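Side-chain contacts in valine-pyruvate aminotransferase (Salmonella typhimurium, PDB 3G7Q), which catalyses the pyridoxal-phosphate-dependent exchange of an amino group between valine and pyruvate, and is probably involved in making alanine: residues 51-54 against 55-59; 305-308 against 309-313; 102-106 against 107-111. All coordinates share one frame; numbering follows the deposited sequence.

Interaction 1 (51-54 against 55-59); sequences FQTL and LTDMV
Gln52 with Thr56 and Leu54 with Met58 are i to i+4 pairs on successive turns of helix 45-61, the first pair in the dimer interface and the second on the buried side. The carbonyl oxygen of Gln52 is gripped twice by Thr56. Thr56 N donates to Gln52 O at 3.0 Å, the ordinary helical bond, while Thr56 OG1 donates to the same Gln52 O at 2.8 Å, and the two donors come from opposite faces of the carbonyl plane. The hydroxyl reaches back because OG1 lies beside its own backbone N and opposite the carbonyl carbon (chi1 -64°), a common way for a helical threonine to satisfy its hydroxyl. The amide of Gln52 folds back at chi2 (61°), which leaves NE2 3.4 Å from Thr56 OG1, but its firm partner is Val59 O of the second subunit. On the buried side the side chains of Leu54 and Met58, a selenomethionine, run at a slant to each other, with Leu54 CG 3.9 Å from Met58 SE; behind them Met58 N donates to Leu54 O at 2.9 Å. Thr53 and Asp57 run side by side, with Thr53 CG2 4.1 Å from Asp57 OD2; that oxygen forms a salt bridge with Arg296, and Thr53 OG1 bonds to Asp49 O. Phe51, Leu54, Leu55 and Met58 pack on helix 285-295, whereas Thr56 and Val59 meet Val59 of the second subunit, so this part of the helix lies between its own chain's helix 285-295 and the other copy.

Interaction 2 (305-308 against 309-313); sequences TVIK and PFYYQ. With EDO (1,2-ethanediol), chain E.
Pro309 set against Thr305 and Val306 makes a proline kink within helix 299-325, just after a wider pi-type turn at 305-307. Its backbone nitrogen carries no hydrogen to give to the preceding turn, and a ring carbon stands where the bond to Thr305 O would be: Pro309 CG lies 3.5 Å from Thr305 O. Separately, Pro309 CD comes within 3.5 Å of Val306 O. Helical bonding resumes gradually. Phe310 N makes a weak bond to Val306 O, and then Tyr311 N meets Ile307 O at 3.2 Å. The side chains of Ile307 and Tyr311 point the same way and lie alongside each other. Ile307 CG2, opposite its backbone N, touches Tyr311 CE2 at 3.6 Å, while Ile307 O approaches the edge of that ring near its plane. Phe310 CD1 covers one face of the Tyr311 ring, and Tyr311 OH bonds to Ala42 N. Lys308 is modelled in two conformers; in one its chain runs out extended and NZ donates to O1 of a 1,2-ethanediol at 2.7 Å, a bond that is therefore not secure. Its protein partner is Glu304, in a long, weak ion pair. The diol, probably from the crystallisation liquor, also lays its C2 over one face of the Tyr312 ring, 3.7 Å above the plane. Val306 and Ile307 rest on Met47 of helix 45-61, and Tyr311 packs on the loop residues Pro41 and Ile340, so one side of the kinked helix is bound to its neighbours.

Interaction 3 (102-106 against 107-111); sequences ALTNG and SQSAF
Ser109 turns back from the first turn of helix 107-118 toward Gly106, the N-cap residue. From CB, 4.0 Å from Gly106 O, the side chain steps to OG, which donates to Gly106 O at 2.9 Å. OG also sits 3.5 Å from Thr104 CB, against the end of strand 101-104. With chi1 at 57° the hydroxyl is tucked between its own backbone N and carbonyl carbon, and this rotation directs it to the cap. Gly106 O takes two more bonds: Ala110 N donates at 3.0 Å and closes the first helical turn, and Thr104 OG1 donates at 2.9 Å from above the carbonyl plane. Three donors thus hold this one oxygen, fixing the turn from strand to helix. Ala110 CB lies 4.0 Å from Thr104 OG1, a loose van der Waals contact. Gly106 takes phi 155°, a backbone conformation open to glycine because it has no side chain. A strand, a glycine turn and a helix N-terminus in this order are a hallmark of the large domain of class I aminotransferases, where the helix start typically faces the phosphate of pyridoxal 5'-phosphate; the geometry here is consistent with that role.

How the interactions relate
All three interactions are separate sites in one subunit. Interactions 1 and 2 come closest, with nearest atoms about 6 Å apart and centres 23 Å apart; they share neighbours, since Met47 on the helix of 51-59 touches Val306 and Ile307, and Leu251 meets both Phe51 and Ile307. Interaction 3 lies deeper, its centre about 25 Å from interaction 1 and 26 Å from interaction 2, with nearest atoms about 13 and 14 Å away. Interactions 1 and 3 both touch the second subunit, whereas interaction 2 does not. By family likeness interaction 3 would border the cofactor site, while interactions 1 and 2 are turns of two packed helices, the first at the dimer interface.

Interaction 1 (51-54 against 55-59)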
loop_
_atom_site.group_PDB
_atom_site.type_symbol
_atom_site.label_atom_id
_atom_site.label_comp_id
_atom_site.label_asym_id
_atom_site.label_seq_id
_atom_site.Cartn_x
_atom_site.Cartn_y
_atom_site.Cartn_z
ATOM N N PHE A 51 -3.503 19.637 13.783
ATOM C CA PHE A 51 -4.238 18.568 13.078
ATOM C C PHE A 51 -5.666 18.398 13.581
ATOM O O PHE A 51 -6.580 18.109 12.788
ATOM C CB PHE A 51 -3.501 17.241 13.159
ATOM C CG PHE A 51 -2.150 17.231 12.444
ATOM C CD1 PHE A 51 -2.019 17.678 11.133
ATOM C CD2 PHE A 51 -1.044 16.680 13.049
ATOM C CE1 PHE A 51 -0.782 17.637 10.482
ATOM C CE2 PHE A 51 0.206 16.659 12.391
ATOM C CZ PHE A 51 0.323 17.150 11.112
ATOM N N GLN A 52 -5.878 18.548 14.887
ATOM C CA GLN A 52 -7.228 18.441 15.429
ATOM C C GLN A 52 -8.139 19.521 14.846
ATOM O O GLN A 52 -9.300 19.252 14.467
ATOM C CB GLN A 52 -7.212 18.491 16.958
ATOM C CG GLN A 52 -8.583 18.452 17.599
ATOM C CD GLN A 52 -9.376 17.181 17.281
ATOM O OE1 GLN A 52 -8.804 16.097 17.141
ATOM N NE2 GLN A 52 -10.677 17.306 17.249
ATOM N N THR A 53 -7.631 20.744 14.746
ATOM C CA THR A 53 -8.418 21.829 14.182
ATOM C C THR A 53 -8.640 21.618 12.685
ATOM O O THR A 53 -9.726 21.845 12.175
ATOM C CB THR A 53 -7.728 23.192 14.434
ATOM O OG1 THR A 53 -7.564 23.356 15.842
ATOM C CG2 THR A 53 -8.552 24.354 13.866
ATOM N N LEU A 54 -7.598 21.195 11.982
ATOM C CA LEU A 54 -7.721 20.953 10.559
ATOM C C LEU A 54 -8.767 19.863 10.281
ATOM O O LEU A 54 -9.620 20.007 9.400
ATOM C CB LEU A 54 -6.388 20.522 9.992
ATOM C CG LEU A 54 -6.336 20.272 8.494
ATOM C CD1 LEU A 54 -6.681 21.567 7.698
ATOM C CD2 LEU A 54 -4.973 19.716 8.114
ATOM N N LEU A 55 -8.683 18.775 11.027
ATOM C CA LEU A 55 -9.640 17.674 10.841
ATOM C C LEU A 55 -11.053 18.127 11.152
ATOM O O LEU A 55 -12.007 17.758 10.458
ATOM C CB LEU A 55 -9.228 16.491 11.711
ATOM C CG LEU A 55 -7.988 15.739 11.202
ATOM C CD1 LEU A 55 -7.450 14.807 12.287
ATOM C CD2 LEU A 55 -8.297 14.948 9.884
ATOM N N THR A 56 -11.203 18.937 12.200
ATOM C CA THR A 56 -12.514 19.464 12.550
ATOM C C THR A 56 -13.076 20.270 11.387
ATOM O O THR A 56 -14.246 20.084 11.000
ATOM C CB THR A 56 -12.459 20.291 13.853
ATOM O OG1 THR A 56 -12.098 19.420 14.942
ATOM C CG2 THR A 56 -13.805 20.971 14.134
ATOM N N ASP A 57 -12.263 21.135 10.792
ATOM C CA ASP A 57 -12.723 21.941 9.651
ATOM C C ASP A 57 -13.076 21.087 8.441
ATOM O O ASP A 57 -14.078 21.325 7.771
ATOM C CB ASP A 57 -11.647 22.929 9.202
ATOM C CG ASP A 57 -11.347 24.003 10.240
ATOM O OD1 ASP A 57 -12.152 24.227 11.164
ATOM O OD2 ASP A 57 -10.286 24.624 10.116
HETATM N N MSE A 58 -12.218 20.104 8.161
HETATM C CA MSE A 58 -12.416 19.216 7.012
HETATM C C MSE A 58 -13.640 18.330 7.142
HETATM O O MSE A 58 -14.324 18.100 6.150
HETATM C CB MSE A 58 -11.160 18.376 6.757
HETATM C CG MSE A 58 -9.981 19.200 6.288
HETATM SE SE MSE A 58 -8.397 18.120 6.051
HETATM C CE MSE A 58 -9.001 17.006 4.461
ATOM N N VAL A 59 -13.923 17.835 8.341
ATOM C CA VAL A 59 -15.117 17.029 8.528
ATOM C C VAL A 59 -16.353 17.913 8.365
ATOM O O VAL A 59 -17.305 17.539 7.673
ATOM C CB VAL A 59 -15.141 16.323 9.877
ATOM C CG1 VAL A 59 -16.480 15.629 10.069
ATOM C CG2 VAL A 59 -14.005 15.314 9.958
#

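Interaction 2 (305-308 against 309-313)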
loop_
_atom_site.group_PDB
_atom_site.type_symbol
_atom_site.label_atom_id
_atom_site.label_comp_id
_atom_site.label_asym_id
_atom_site.label_seq_id
_atom_site.Cartn_x
_atom_site.Cartn_y
_atom_site.Cartn_z
ATOM N N THR A 305 8.911 26.390 11.384
ATOM C CA THR A 305 8.737 27.111 12.657
ATOM C C THR A 305 8.237 26.313 13.845
ATOM O O THR A 305 8.314 26.784 14.974
ATOM C CB THR A 305 7.785 28.302 12.432
ATOM O OG1 THR A 305 6.463 27.834 12.220
ATOM C CG2 THR A 305 8.238 29.124 11.214
ATOM N N VAL A 306 7.752 25.109 13.610
ATOM C CA VAL A 306 7.231 24.289 14.707
ATOM C C VAL A 306 7.985 22.963 14.808
ATOM O O VAL A 306 8.544 22.620 15.855
ATOM C CB VAL A 306 5.724 24.025 14.530
ATOM C CG1 VAL A 306 5.205 23.045 15.606
ATOM C CG2 VAL A 306 4.935 25.343 14.564
ATOM N N ILE A 307 8.026 22.239 13.698
ATOM C CA ILE A 307 8.674 20.937 13.668
ATOM C C ILE A 307 10.194 21.012 13.854
ATOM O O ILE A 307 10.723 20.423 14.798
ATOM C CB ILE A 307 8.326 20.190 12.365
ATOM C CG1 ILE A 307 6.815 19.886 12.314
ATOM C CG2 ILE A 307 9.136 18.895 12.248
ATOM C CD1 ILE A 307 6.332 19.292 11.000
ATOM N N LYS A 308 10.896 21.716 12.976
ATOM C CA LYS A 308 12.347 21.755 13.089
ATOM C C LYS A 308 12.835 22.198 14.490
ATOM O O LYS A 308 13.680 21.540 15.081
ATOM C CB LYS A 308 12.944 22.665 12.005
ATOM C CG LYS A 308 14.452 22.804 12.101
ATOM C CD LYS A 308 14.992 23.641 10.959
ATOM C CE LYS A 308 16.389 24.145 11.260
ATOM N NZ LYS A 308 16.973 24.927 10.116
ATOM N N PRO A 309 12.320 23.316 15.021
ATOM C CA PRO A 309 12.833 23.720 16.350
ATOM C C PRO A 309 12.563 22.738 17.483
ATOM O O PRO A 309 13.351 22.655 18.433
ATOM C CB PRO A 309 12.131 25.049 16.631
ATOM C CG PRO A 309 11.456 25.415 15.408
ATOM C CD PRO A 309 11.338 24.283 14.505
ATOM N N PHE A 310 11.429 22.050 17.418
ATOM C CA PHE A 310 11.104 21.039 18.407
ATOM C C PHE A 310 12.168 19.950 18.420
ATOM O O PHE A 310 12.683 19.602 19.478
ATOM C CB PHE A 310 9.738 20.400 18.127
ATOM C CG PHE A 310 9.414 19.249 19.058
ATOM C CD1 PHE A 310 9.839 17.958 18.779
ATOM C CD2 PHE A 310 8.668 19.480 20.198
ATOM C CE1 PHE A 310 9.522 16.909 19.673
ATOM C CE2 PHE A 310 8.363 18.456 21.057
ATOM C CZ PHE A 310 8.794 17.184 20.788
ATOM N N TYR A 311 12.476 19.379 17.253
ATOM C CA TYR A 311 13.456 18.305 17.195
ATOM C C TYR A 311 14.869 18.792 17.496
ATOM O O TYR A 311 15.646 18.073 18.072
ATOM C CB TYR A 311 13.420 17.625 15.828
ATOM C CG TYR A 311 12.197 16.734 15.616
ATOM C CD1 TYR A 311 12.151 15.467 16.147
ATOM C CD2 TYR A 311 11.103 17.162 14.863
ATOM C CE1 TYR A 311 11.078 14.663 15.944
ATOM C CE2 TYR A 311 9.992 16.341 14.654
ATOM C CZ TYR A 311 9.982 15.104 15.211
ATOM O OH TYR A 311 8.918 14.245 15.035
ATOM N N TYR A 312 15.208 20.000 17.073
ATOM C CA TYR A 312 16.548 20.534 17.333
ATOM C C TYR A 312 16.772 20.646 18.848
ATOM O O TYR A 312 17.811 20.227 19.390
ATOM C CB TYR A 312 16.713 21.862 16.640
ATOM C CG TYR A 312 18.090 22.460 16.842
ATOM C CD1 TYR A 312 19.213 21.843 16.312
ATOM C CD2 TYR A 312 18.245 23.608 17.562
ATOM C CE1 TYR A 312 20.489 22.396 16.496
ATOM C CE2 TYR A 312 19.503 24.157 17.750
ATOM C CZ TYR A 312 20.606 23.542 17.202
ATOM O OH TYR A 312 21.845 24.117 17.396
ATOM N N GLN A 313 15.775 21.136 19.556
ATOM C CA GLN A 313 15.921 21.231 21.001
ATOM C C GLN A 313 16.015 19.863 21.648
ATOM O O GLN A 313 16.799 19.656 22.598
ATOM C CB GLN A 313 14.731 21.923 21.606
ATOM C CG GLN A 313 14.976 22.289 23.052
ATOM C CD GLN A 313 13.716 22.396 23.829
ATOM O OE1 GLN A 313 13.248 23.498 24.137
ATOM N NE2 GLN A 313 13.135 21.235 24.153
HETATM C C1 EDO E . 19.999 24.958 12.390
HETATM O O1 EDO E . 19.490 24.681 11.046
HETATM C C2 EDO E . 19.101 24.397 13.509
HETATM O O2 EDO E . 18.315 25.485 14.080
#

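Interaction 3 (102-106 against 107-111)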
loop_
_atom_site.group_PDB
_atom_site.type_symbol
_atom_site.label_atom_id
_atom_site.label_comp_id
_atom_site.label_asym_id
_atom_site.label_seq_id
_atom_site.Cartn_x
_atom_site.Cartn_y
_atom_site.Cartn_z
ATOM N N ALA A 102 4.406 10.964 -8.683
ATOM C CA ALA A 102 3.619 9.735 -8.438
ATOM C C ALA A 102 3.436 9.606 -6.931
ATOM O O ALA A 102 4.309 10.007 -6.145
ATOM C CB ALA A 102 4.334 8.518 -9.014
ATOM N N LEU A 103 2.291 9.080 -6.501
ATOM C CA LEU A 103 2.022 8.887 -5.090
ATOM C C LEU A 103 2.035 7.400 -4.783
ATOM O O LEU A 103 1.676 6.594 -5.638
ATOM C CB LEU A 103 0.667 9.469 -4.724
ATOM C CG LEU A 103 0.416 10.926 -5.091
ATOM C CD1 LEU A 103 -0.988 11.335 -4.669
ATOM C CD2 LEU A 103 1.473 11.812 -4.431
ATOM N N THR A 104 2.457 7.036 -3.572
ATOM C CA THR A 104 2.503 5.647 -3.144
ATOM C C THR A 104 1.991 5.600 -1.708
ATOM O O THR A 104 1.693 6.632 -1.131
ATOM C CB THR A 104 3.943 5.088 -3.142
ATOM O OG1 THR A 104 4.698 5.778 -2.136
ATOM C CG2 THR A 104 4.627 5.232 -4.534
ATOM N N ASN A 105 1.972 4.387 -1.161
ATOM C CA ASN A 105 1.554 4.085 0.205
ATOM C C ASN A 105 2.575 4.515 1.246
ATOM O O ASN A 105 2.304 4.476 2.445
ATOM C CB ASN A 105 1.352 2.560 0.320
ATOM C CG ASN A 105 0.464 2.166 1.477
ATOM O OD1 ASN A 105 0.826 1.323 2.297
ATOM N ND2 ASN A 105 -0.700 2.784 1.558
ATOM N N GLY A 106 3.766 4.900 0.794
ATOM C CA GLY A 106 4.847 5.326 1.671
ATOM C C GLY A 106 6.218 5.140 1.056
ATOM O O GLY A 106 6.358 4.653 -0.070
ATOM N N SER A 107 7.228 5.519 1.830
ATOM C CA SER A 107 8.626 5.425 1.423
ATOM C C SER A 107 9.041 4.029 1.016
ATOM O O SER A 107 9.680 3.828 -0.017
ATOM C CB SER A 107 9.535 5.881 2.570
ATOM O OG SER A 107 9.388 7.275 2.832
ATOM N N GLN A 108 8.643 3.054 1.811
ATOM C CA GLN A 108 9.064 1.693 1.582
ATOM C C GLN A 108 8.482 1.076 0.308
ATOM O O GLN A 108 9.191 0.353 -0.400
ATOM C CB GLN A 108 8.741 0.873 2.825
ATOM C CG GLN A 108 9.445 -0.457 2.864
ATOM C CD GLN A 108 9.657 -0.995 4.283
ATOM O OE1 GLN A 108 9.301 -0.354 5.275
ATOM N NE2 GLN A 108 10.263 -2.174 4.375
ATOM N N SER A 109 7.211 1.352 0.002
ATOM C CA SER A 109 6.623 0.880 -1.251
ATOM C C SER A 109 7.265 1.623 -2.436
ATOM O O SER A 109 7.431 1.074 -3.524
ATOM C CB SER A 109 5.112 1.089 -1.255
ATOM O OG SER A 109 4.810 2.460 -1.029
ATOM N N ALA A 110 7.580 2.896 -2.234
ATOM C CA ALA A 110 8.289 3.665 -3.252
ATOM C C ALA A 110 9.586 2.948 -3.665
ATOM O O ALA A 110 9.819 2.731 -4.847
ATOM C CB ALA A 110 8.586 5.055 -2.734
ATOM N N PHE A 111 10.408 2.548 -2.695
ATOM C CA PHE A 111 11.676 1.885 -3.044
ATOM C C PHE A 111 11.497 0.502 -3.664
ATOM O O PHE A 111 12.269 0.114 -4.550
ATOM C CB PHE A 111 12.641 1.910 -1.861
ATOM C CG PHE A 111 13.190 3.278 -1.627
ATOM C CD1 PHE A 111 14.266 3.733 -2.378
ATOM C CD2 PHE A 111 12.577 4.152 -0.748
ATOM C CE1 PHE A 111 14.749 5.010 -2.202
ATOM C CE2 PHE A 111 13.048 5.421 -0.577
ATOM C CZ PHE A 111 14.139 5.851 -1.313
#